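PDB 3QFF: N5-carboxyaminoimidazole ribonucleotide synthetase from Bacillus anthracis, which catalyses the ATP-dependent carboxylation of 5-aminoimidazole ribonucleotide with bicarbonate, a step of purine biosynthesis, and is seen here with ADP bound. Local coordinates for residues A61-L66 and Y81-I86; S108-R113 and N273-R278; S282-Q287 and T292-Q297. All blocks are in the same frame, centred on the assembly; numbering follows the deposited sequence.

Interaction 1. Residues A61-L66 and Y81-I86; sequences ASYDDL and YEFENI
The ring of Tyr63 lies over one face of the Phe83 ring in an offset stack. The centroids are 3.8 Å apart and the planes are only 11° from parallel. Tyr63 CD1 sits over the centre of the Phe83 ring. In return, Phe83 CD1 stands above the Tyr63 ring toward its rim, 3.4 Å from Tyr63 CG. The benzyl carbon takes part as well: Phe83 CB is 4.0 Å from the centroid of the Tyr63 ring, over the face, as a CH-pi contact. Phe83 CG is anti to its own backbone N (chi1 179°), and this sends the ring along the Tyr63 face. The face of Phe83 turned from Tyr63 has the backbone N of Asn85 above its rim, so the ring lies between a side chain and its own loop.

The hydroxyl end is tied by water. One water molecule lies 3.2 Å from Tyr63 OH and donates to Glu82 OE1 at 2.6 Å. Glu82 OE1 also accepts from Gly23 N, and Glu82 OE2 accepts from Gly26 N. Tyr63 further packs on Ile20, Leu43, Asp44 and Pro45.

No direct hydrogen bond joins the two segments. Each is a loop that follows a parallel strand, 57-60 or 78-81, and these are the two outermost strands of their sheet. The stack therefore bridges loops from opposite edges of the sheet. It sits beside the glycine-rich turn after strand 16-20, at the C-terminal strand ends of the Rossmann-like preATP-grasp domain.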
loop_
_atom_site.group_PDB
_atom_site.type_symbol
_atom_site.label_atom_id
_atom_site.label_comp_id
_atom_site.label_asym_id
_atom_site.label_seq_id
_atom_site.Cartn_x
_atom_site.Cartn_y
_atom_site.Cartn_z
ATOM N N ALA A 61 15.968 6.201 -21.752
ATOM C CA ALA A 61 17.349 6.626 -22.057
ATOM C C ALA A 61 18.401 5.965 -21.156
ATOM O O ALA A 61 18.054 5.373 -20.135
ATOM C CB ALA A 61 17.468 8.138 -21.967
ATOM N N SER A 62 19.675 6.079 -21.540
ATOM C CA SER A 62 20.810 5.611 -20.735
ATOM C C SER A 62 20.993 6.453 -19.481
ATOM O O SER A 62 20.720 7.654 -19.484
ATOM C CB SER A 62 22.126 5.689 -21.533
ATOM O OG SER A 62 22.092 4.882 -22.691
ATOM N N TYR A 63 21.514 5.831 -18.428
ATOM C CA TYR A 63 21.747 6.543 -17.171
ATOM C C TYR A 63 22.874 7.592 -17.254
ATOM O O TYR A 63 22.988 8.450 -16.365
ATOM C CB TYR A 63 22.040 5.562 -16.031
ATOM C CG TYR A 63 20.910 4.609 -15.680
ATOM C CD1 TYR A 63 21.116 3.224 -15.698
ATOM C CD2 TYR A 63 19.648 5.091 -15.299
ATOM C CE1 TYR A 63 20.093 2.338 -15.353
ATOM C CE2 TYR A 63 18.614 4.218 -14.966
ATOM C CZ TYR A 63 18.843 2.844 -14.989
ATOM O OH TYR A 63 17.831 1.970 -14.659
ATOM N N ASP A 64 23.705 7.515 -18.294
ATOM C CA ASP A 64 24.806 8.478 -18.486
ATOM C C ASP A 64 24.479 9.547 -19.532
ATOM O O ASP A 64 25.332 10.372 -19.876
ATOM C CB ASP A 64 26.121 7.758 -18.844
ATOM C CG ASP A 64 26.007 6.923 -20.112
ATOM O OD1 ASP A 64 26.948 6.161 -20.403
ATOM O OD2 ASP A 64 24.978 7.019 -20.821
ATOM N N ASP A 65 23.241 9.529 -20.026
ATOM C CA ASP A 65 22.766 10.470 -21.033
ATOM C C ASP A 65 22.323 11.757 -20.333
ATOM O O ASP A 65 21.178 11.859 -19.865
ATOM C CB ASP A 65 21.624 9.813 -21.829
ATOM C CG ASP A 65 21.055 10.703 -22.929
ATOM O OD1 ASP A 65 20.207 10.198 -23.699
ATOM O OD2 ASP A 65 21.422 11.893 -23.024
ATOM N N LEU A 66 23.233 12.729 -20.249
ATOM C CA LEU A 66 22.991 13.937 -19.450
ATOM C C LEU A 66 21.768 14.735 -19.917
ATOM O O LEU A 66 21.035 15.242 -19.088
ATOM C CB LEU A 66 24.242 14.832 -19.335
ATOM C CG LEU A 66 24.083 16.232 -18.698
ATOM C CD1 LEU A 66 23.644 16.181 -17.228
ATOM C CD2 LEU A 66 25.354 17.054 -18.842
ATOM N N TYR A 81 16.617 8.543 -6.758
ATOM C CA TYR A 81 17.181 7.489 -7.600
ATOM C C TYR A 81 16.987 6.116 -6.983
ATOM O O TYR A 81 17.000 5.960 -5.757
ATOM C CB TYR A 81 18.688 7.724 -7.793
ATOM C CG TYR A 81 19.420 7.787 -6.466
ATOM C CD1 TYR A 81 19.654 9.008 -5.830
ATOM C CD2 TYR A 81 19.825 6.616 -5.822
ATOM C CE1 TYR A 81 20.303 9.058 -4.582
ATOM C CE2 TYR A 81 20.460 6.655 -4.588
ATOM C CZ TYR A 81 20.697 7.867 -3.978
ATOM O OH TYR A 81 21.322 7.877 -2.760
ATOM N N GLU A 82 16.842 5.122 -7.854
ATOM C CA GLU A 82 16.993 3.717 -7.487
ATOM C C GLU A 82 18.357 3.249 -7.992
ATOM O O GLU A 82 19.065 2.488 -7.317
ATOM C CB GLU A 82 15.887 2.879 -8.136
ATOM C CG GLU A 82 16.363 1.483 -8.562
ATOM C CD GLU A 82 15.386 0.779 -9.454
ATOM O OE1 GLU A 82 15.653 0.686 -10.671
ATOM O OE2 GLU A 82 14.361 0.311 -8.930
ATOM N N PHE A 83 18.712 3.706 -9.192
ATOM C CA PHE A 83 19.983 3.346 -9.801
ATOM C C PHE A 83 21.080 4.170 -9.146
ATOM O O PHE A 83 20.977 5.392 -9.054
ATOM C CB PHE A 83 19.947 3.564 -11.312
ATOM C CG PHE A 83 21.249 3.227 -12.003
ATOM C CD1 PHE A 83 22.072 4.246 -12.500
ATOM C CD2 PHE A 83 21.663 1.899 -12.130
ATOM C CE1 PHE A 83 23.290 3.944 -13.137
ATOM C CE2 PHE A 83 22.883 1.584 -12.763
ATOM C CZ PHE A 83 23.692 2.615 -13.268
ATOM N N GLU A 84 22.111 3.478 -8.668
ATOM C CA GLU A 84 23.132 4.088 -7.823
ATOM C C GLU A 84 24.371 4.569 -8.585
ATOM O O GLU A 84 25.043 5.510 -8.145
ATOM C CB GLU A 84 23.559 3.117 -6.726
ATOM C CG GLU A 84 22.537 2.930 -5.621
ATOM C CD GLU A 84 22.858 1.732 -4.754
ATOM O OE1 GLU A 84 23.237 1.933 -3.589
ATOM O OE2 GLU A 84 22.737 0.585 -5.238
ATOM N N ASN A 85 24.663 3.940 -9.720
ATOM C CA ASN A 85 25.902 4.223 -10.434
ATOM C C ASN A 85 25.797 5.419 -11.394
ATOM O O ASN A 85 26.242 5.356 -12.530
ATOM C CB ASN A 85 26.442 2.958 -11.129
ATOM C CG ASN A 85 27.903 3.103 -11.556
ATOM O OD1 ASN A 85 28.724 3.675 -10.834
ATOM N ND2 ASN A 85 28.226 2.599 -12.749
ATOM N N ILE A 86 25.202 6.506 -10.909
ATOM C CA ILE A 86 25.102 7.754 -11.660
ATOM C C ILE A 86 26.484 8.410 -11.614
ATOM O O ILE A 86 27.078 8.515 -10.543
ATOM C CB ILE A 86 24.047 8.701 -11.034
ATOM C CG1 ILE A 86 22.676 8.011 -10.931
ATOM C CG2 ILE A 86 23.948 10.019 -11.827
ATOM C CD1 ILE A 86 21.661 8.790 -10.072
HETATM O O HOH W 1 18.078 0.929 -11.682
#

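Interaction 2. Residues S108-R113 and N273-R278; sequences SKTQNR and NELAPR. With ADP (adenosine-5'-diphosphate), chain C.
Arg113 leaves its backbone with CG anti to the carbonyl carbon (chi1 -66°) and runs extended from CG to NE, while Glu274 folds its CG between its own N and carbonyl carbon (chi1 60°) before stretching out. The two ends meet at the ADP phosphates, in the nucleotide site of the ATP-grasp fold. Arg113 NH2 donates to Glu274 OE1 at 3.1 Å in a bent salt bridge. The acceptor is tilted out of the guanidinium plane, although the guanidinium and carboxylate planes differ by only 11°. Arg113 NH1 makes the straighter bond, 2.7 Å to ADP O2B, which lies at the edge of the guanidinium and in its plane. The guanidinium thus holds both the beta phosphate and the carboxylate, and would be expected to ease their mutual repulsion. Glu274 OE1 lies 3.0 Å from ADP O2B. Asn273 and Glu274 form a classic beta bulge opposite Glu261, and Asn273 ND2 donates to ADP O1A at 2.9 Å.

Away from the nucleotide, Thr110 packs on Leu275 and Pro277. A water molecule between Thr110 O and Leu275 O is doubtful in detail, as both distances are very short. The Thr110 and Leu275 side chains cross at about a right angle, with Thr110 CG2 3.9 Å from Leu275 CB. Thr110 OG1, hydrogen-bonded to Leu107 O, lies 3.4 Å from Pro277 CG.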
loop_
_atom_site.group_PDB
_atom_site.type_symbol
_atom_site.label_atom_id
_atom_site.label_comp_id
_atom_site.label_asym_id
_atom_site.label_seq_id
_atom_site.Cartn_x
_atom_site.Cartn_y
_atom_site.Cartn_z
ATOM N N SER A 108 28.299 8.834 -3.260
ATOM C CA SER A 108 29.702 8.643 -3.659
ATOM C C SER A 108 30.513 7.789 -2.668
ATOM O O SER A 108 31.309 6.936 -3.075
ATOM C CB SER A 108 30.398 9.982 -3.927
ATOM O OG SER A 108 30.902 10.546 -2.733
ATOM N N LYS A 109 30.288 8.002 -1.376
ATOM C CA LYS A 109 30.949 7.205 -0.338
ATOM C C LYS A 109 30.581 5.708 -0.389
ATOM O O LYS A 109 31.448 4.843 -0.203
ATOM C CB LYS A 109 30.635 7.775 1.047
ATOM C CG LYS A 109 31.178 9.185 1.302
ATOM C CD LYS A 109 30.586 9.741 2.599
ATOM C CE LYS A 109 31.115 11.139 2.923
ATOM N NZ LYS A 109 30.529 11.637 4.222
ATOM N N THR A 110 29.305 5.404 -0.640
ATOM C CA THR A 110 28.818 4.012 -0.603
ATOM C C THR A 110 29.147 3.245 -1.888
ATOM O O THR A 110 28.920 2.042 -1.974
ATOM C CB THR A 110 27.288 3.931 -0.374
ATOM O OG1 THR A 110 26.606 4.569 -1.466
ATOM C CG2 THR A 110 26.903 4.600 0.928
ATOM N N GLN A 111 29.673 3.940 -2.886
ATOM C CA GLN A 111 29.943 3.316 -4.182
ATOM C C GLN A 111 31.289 2.598 -4.265
ATOM O O GLN A 111 31.550 1.852 -5.211
ATOM C CB GLN A 111 29.783 4.353 -5.299
ATOM C CG GLN A 111 28.331 4.520 -5.702
ATOM C CD GLN A 111 27.824 3.318 -6.472
ATOM O OE1 GLN A 111 28.102 3.172 -7.670
ATOM N NE2 GLN A 111 27.087 2.442 -5.794
ATOM N N ASN A 112 32.130 2.809 -3.263
ATOM C CA ASN A 112 33.458 2.218 -3.220
ATOM C C ASN A 112 33.657 1.595 -1.842
ATOM O O ASN A 112 33.571 2.305 -0.836
ATOM C CB ASN A 112 34.519 3.307 -3.492
ATOM C CG ASN A 112 35.950 2.765 -3.482
ATOM O OD1 ASN A 112 36.412 2.217 -2.486
ATOM N ND2 ASN A 112 36.665 2.944 -4.603
ATOM N N ARG A 113 33.907 0.283 -1.806
ATOM C CA ARG A 113 34.002 -0.475 -0.538
ATOM C C ARG A 113 35.049 0.087 0.410
ATOM O O ARG A 113 34.859 0.099 1.628
ATOM C CB ARG A 113 34.326 -1.952 -0.793
ATOM C CG ARG A 113 33.238 -2.729 -1.518
ATOM C CD ARG A 113 33.498 -4.232 -1.397
ATOM N NE ARG A 113 32.600 -4.995 -2.260
ATOM C CZ ARG A 113 31.404 -5.444 -1.884
ATOM N NH1 ARG A 113 30.659 -6.128 -2.746
ATOM N NH2 ARG A 113 30.957 -5.212 -0.651
ATOM N N ASN A 273 28.860 -4.149 7.582
ATOM C CA ASN A 273 29.321 -4.764 6.331
ATOM C C ASN A 273 29.257 -3.788 5.155
ATOM O O ASN A 273 30.281 -3.481 4.538
ATOM C CB ASN A 273 28.493 -6.030 6.033
ATOM C CG ASN A 273 28.862 -6.695 4.697
ATOM O OD1 ASN A 273 30.032 -6.945 4.406
ATOM N ND2 ASN A 273 27.842 -7.037 3.912
ATOM N N GLU A 274 28.053 -3.323 4.831
ATOM C CA GLU A 274 27.871 -2.360 3.744
ATOM C C GLU A 274 26.651 -1.466 3.927
ATOM O O GLU A 274 25.783 -1.748 4.758
ATOM C CB GLU A 274 27.863 -3.045 2.367
ATOM C CG GLU A 274 26.778 -4.082 2.152
ATOM C CD GLU A 274 26.926 -4.779 0.810
ATOM O OE1 GLU A 274 28.023 -4.700 0.220
ATOM O OE2 GLU A 274 25.948 -5.402 0.339
ATOM N N LEU A 275 26.612 -0.385 3.154
ATOM C CA LEU A 275 25.528 0.592 3.198
ATOM C C LEU A 275 24.864 0.712 1.831
ATOM O O LEU A 275 25.530 0.601 0.811
ATOM C CB LEU A 275 26.071 1.958 3.606
ATOM C CG LEU A 275 26.894 2.047 4.888
ATOM C CD1 LEU A 275 27.469 3.461 5.084
ATOM C CD2 LEU A 275 26.060 1.622 6.097
ATOM N N ALA A 276 23.560 0.940 1.811
ATOM C CA ALA A 276 22.863 1.221 0.559
ATOM C C ALA A 276 21.990 2.444 0.786
ATOM O O ALA A 276 21.108 2.414 1.638
ATOM C CB ALA A 276 22.027 -0.003 0.111
ATOM N N PRO A 277 22.257 3.547 0.059
ATOM C CA PRO A 277 21.510 4.765 0.321
ATOM C C PRO A 277 20.207 4.802 -0.485
ATOM O O PRO A 277 19.986 5.716 -1.269
ATOM C CB PRO A 277 22.469 5.863 -0.144
ATOM C CG PRO A 277 23.259 5.210 -1.238
ATOM C CD PRO A 277 23.309 3.747 -0.950
ATOM N N ARG A 278 19.359 3.811 -0.265
ATOM C CA ARG A 278 18.075 3.698 -0.943
ATOM C C ARG A 278 17.275 2.662 -0.197
ATOM O O ARG A 278 17.835 1.941 0.642
ATOM C CB ARG A 278 18.281 3.238 -2.401
ATOM C CG ARG A 278 19.260 2.078 -2.539
ATOM C CD ARG A 278 19.074 1.290 -3.828
ATOM N NE ARG A 278 20.104 0.254 -3.905
ATOM C CZ ARG A 278 20.043 -0.926 -3.289
ATOM N NH1 ARG A 278 18.983 -1.262 -2.551
ATOM N NH2 ARG A 278 21.051 -1.777 -3.409
HETATM P PB ADP C . 27.839 -8.143 -1.849
HETATM O O1B ADP C . 28.035 -8.926 -3.126
HETATM O O2B ADP C . 28.101 -6.662 -2.019
HETATM O O3B ADP C . 26.551 -8.477 -1.135
HETATM P PA ADP C . 29.126 -8.608 0.727
HETATM O O1A ADP C . 27.768 -8.294 1.320
HETATM O O2A ADP C . 30.336 -7.795 1.125
HETATM O O3A ADP C . 29.047 -8.659 -0.893
HETATM O "O5'" ADP C . 29.478 -10.132 1.098
HETATM C "C5'" ADP C . 28.685 -11.195 0.572
HETATM C "C4'" ADP C . 28.574 -12.300 1.610
HETATM O "O4'" ADP C . 29.883 -12.764 1.949
HETATM C "C3'" ADP C . 27.938 -11.808 2.901
HETATM O "O3'" ADP C . 26.537 -12.094 2.928
HETATM C "C2'" ADP C . 28.691 -12.543 3.992
HETATM O "O2'" ADP C . 27.977 -13.726 4.362
HETATM C "C1'" ADP C . 30.015 -12.945 3.362
HETATM N N9 ADP C . 31.114 -12.088 3.889
HETATM C C8 ADP C . 31.547 -10.931 3.344
HETATM N N7 ADP C . 32.564 -10.396 4.065
HETATM C C5 ADP C . 32.803 -11.220 5.099
HETATM C C6 ADP C . 33.746 -11.249 6.246
HETATM N N6 ADP C . 34.660 -10.264 6.431
HETATM N N1 ADP C . 33.658 -12.299 7.101
HETATM C C2 ADP C . 32.757 -13.286 6.935
HETATM N N3 ADP C . 31.876 -13.319 5.919
HETATM C C4 ADP C . 31.849 -12.336 4.981
HETATM O O HOH W 2 27.465 0.427 -0.701
#

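Interaction 3. Residues S282-Q287 and T292-Q297; sequences SGHYTQ and TSQFGQ
Gly283 to Thr286 form a type I turn that leads into helix 286-289, and the start of helix 294-303 comes up beside it, with the CA atoms of Gln287 and Ser293 4.6 Å apart. Thr286 OG1 joins the two. It accepts from Gln294 N at 2.8 Å in a nearly straight bond (170°) and donates to Gly283 O at 2.6 Å. The second bond meets the carbonyl almost end-on. Gly283 O also accepts from Thr286 N, so the turn is closed by both backbone and side chain. With chi1 at 58°, the Thr286 hydroxyl sits between its own N and carbonyl carbon and can serve both bonds.

Gln294 extends its amide against the turn. Its NE2 lies 3.1 Å from Gly283 C and donates to His280 O. Gln294 NE2 also comes to the edge of the His284 ring, 3.1 Å from His284 ND1, with the amide and ring planes 70° apart. Phe295 meets the same histidine rim to rim, with Phe295 CZ 3.7 Å from His284 CE1 and neither ring over the other's face. His284 also stacks on His357, and both His284 and Phe295 pack on Met28. The aliphatic part of Gln287 lies against Ser293, with Gln287 CG 4.1 Å from Ser293 CB.

Ser293 is the N-cap of its helix. Its OG accepts from Gly296 N at 3.0 Å, while the bond from Phe295 N is weak. The arrangement is a type I turn packed on the serine N-cap of the following helix, within the ATP-grasp domain, with a threonine hydroxyl tying the two.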
loop_
_atom_site.group_PDB
_atom_site.type_symbol
_atom_site.label_atom_id
_atom_site.label_comp_id
_atom_site.label_asym_id
_atom_site.label_seq_id
_atom_site.Cartn_x
_atom_site.Cartn_y
_atom_site.Cartn_z
ATOM N N SER A 282 16.122 -5.971 1.929
ATOM C CA SER A 282 15.948 -6.405 3.319
ATOM C C SER A 282 14.902 -5.572 4.111
ATOM O O SER A 282 14.631 -5.867 5.263
ATOM C CB SER A 282 17.306 -6.491 4.048
ATOM O OG SER A 282 17.851 -5.211 4.353
ATOM N N GLY A 283 14.320 -4.552 3.471
ATOM C CA GLY A 283 13.255 -3.733 4.048
ATOM C C GLY A 283 11.871 -3.943 3.439
ATOM O O GLY A 283 10.914 -3.256 3.812
ATOM N N HIS A 284 11.739 -4.877 2.500
ATOM C CA HIS A 284 10.423 -5.118 1.869
ATOM C C HIS A 284 9.363 -5.621 2.849
ATOM O O HIS A 284 8.155 -5.410 2.634
ATOM C CB HIS A 284 10.539 -6.109 0.699
ATOM C CG HIS A 284 11.326 -5.601 -0.467
ATOM N ND1 HIS A 284 11.658 -4.272 -0.630
ATOM C CD2 HIS A 284 11.802 -6.246 -1.562
ATOM C CE1 HIS A 284 12.333 -4.125 -1.755
ATOM N NE2 HIS A 284 12.427 -5.307 -2.344
ATOM N N TYR A 285 9.811 -6.286 3.919
ATOM C CA TYR A 285 8.893 -6.706 4.984
ATOM C C TYR A 285 8.021 -5.561 5.505
ATOM O O TYR A 285 6.905 -5.798 5.952
ATOM C CB TYR A 285 9.660 -7.328 6.160
ATOM C CG TYR A 285 10.351 -6.330 7.065
ATOM C CD1 TYR A 285 11.666 -5.922 6.822
ATOM C CD2 TYR A 285 9.697 -5.820 8.193
ATOM C CE1 TYR A 285 12.310 -5.017 7.673
ATOM C CE2 TYR A 285 10.321 -4.916 9.039
ATOM C CZ TYR A 285 11.628 -4.525 8.780
ATOM O OH TYR A 285 12.224 -3.633 9.627
ATOM N N THR A 286 8.541 -4.333 5.463
ATOM C CA THR A 286 7.845 -3.176 6.038
ATOM C C THR A 286 6.515 -2.871 5.334
ATOM O O THR A 286 5.655 -2.215 5.914
ATOM C CB THR A 286 8.686 -1.884 5.967
ATOM O OG1 THR A 286 9.020 -1.597 4.595
ATOM C CG2 THR A 286 9.948 -2.020 6.802
ATOM N N GLN A 287 6.373 -3.321 4.087
ATOM C CA GLN A 287 5.164 -3.080 3.295
ATOM C C GLN A 287 3.920 -3.673 3.919
ATOM O O GLN A 287 2.824 -3.153 3.728
ATOM C CB GLN A 287 5.304 -3.690 1.902
ATOM C CG GLN A 287 6.143 -2.872 0.932
ATOM C CD GLN A 287 6.109 -3.479 -0.443
ATOM O OE1 GLN A 287 6.403 -4.676 -0.628
ATOM N NE2 GLN A 287 5.715 -2.679 -1.417
ATOM N N THR A 292 4.430 2.091 8.638
ATOM C CA THR A 292 4.750 2.753 7.360
ATOM C C THR A 292 5.753 1.883 6.614
ATOM O O THR A 292 6.654 1.339 7.230
ATOM C CB THR A 292 5.455 4.134 7.574
ATOM O OG1 THR A 292 4.787 4.882 8.591
ATOM C CG2 THR A 292 5.459 4.961 6.270
ATOM N N SER A 293 5.642 1.767 5.297
ATOM C CA SER A 293 6.673 1.032 4.566
ATOM C C SER A 293 7.934 1.869 4.364
ATOM O O SER A 293 7.886 3.102 4.405
ATOM C CB SER A 293 6.146 0.552 3.218
ATOM O OG SER A 293 6.227 1.584 2.262
ATOM N N GLN A 294 9.068 1.211 4.124
ATOM C CA GLN A 294 10.282 1.948 3.765
ATOM C C GLN A 294 10.060 2.889 2.578
ATOM O O GLN A 294 10.715 3.943 2.472
ATOM C CB GLN A 294 11.444 0.985 3.497
ATOM C CG GLN A 294 11.280 0.106 2.259
ATOM C CD GLN A 294 12.507 -0.751 1.968
ATOM O OE1 GLN A 294 13.625 -0.432 2.384
ATOM N NE2 GLN A 294 12.306 -1.825 1.210
ATOM N N PHE A 295 9.135 2.497 1.687
ATOM C CA PHE A 295 8.795 3.291 0.506
ATOM C C PHE A 295 7.988 4.546 0.825
ATOM O O PHE A 295 8.324 5.650 0.343
ATOM C CB PHE A 295 8.101 2.413 -0.567
ATOM C CG PHE A 295 8.955 1.255 -1.010
ATOM C CD1 PHE A 295 8.727 -0.038 -0.534
ATOM C CD2 PHE A 295 10.035 1.485 -1.856
ATOM C CE1 PHE A 295 9.563 -1.088 -0.930
ATOM C CE2 PHE A 295 10.880 0.458 -2.252
ATOM C CZ PHE A 295 10.644 -0.838 -1.790
ATOM N N GLY A 296 6.924 4.385 1.612
ATOM C CA GLY A 296 6.185 5.547 2.125
ATOM C C GLY A 296 7.096 6.478 2.919
ATOM O O GLY A 296 6.953 7.710 2.844
ATOM N N GLN A 297 8.028 5.898 3.679
ATOM C CA GLN A 297 9.004 6.686 4.450
ATOM C C GLN A 297 9.947 7.472 3.555
ATOM O O GLN A 297 10.210 8.647 3.805
ATOM C CB GLN A 297 9.818 5.810 5.420
ATOM C CG GLN A 297 9.028 5.279 6.600
ATOM C CD GLN A 297 8.635 6.371 7.610
ATOM O OE1 GLN A 297 8.018 7.381 7.254
ATOM N NE2 GLN A 297 8.977 6.152 8.873
#

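How the interactions relate
From the N terminus, interaction 1 closes first, across helix 66-74 and strand 78-81 of the preATP-grasp domain. Interaction 2 then spans 159 residues and brings edge strand 270-276 back to the end of helix 105-110 at the ADP site. It joins the preATP-grasp and ATP-grasp regions. Interaction 3 is a short closure just beyond that strand, within the ATP-grasp region. The three follow in series, with none nested or crossed. Interactions 1 and 2 touch, which extends the junction: Glu84 forms a salt bridge with Arg278, and Tyr81 OH probably bonds to Pro277 O. Interaction 3 only adjoins interaction 2 along the chain, and its nearest atoms are about 8 Å from interaction 1.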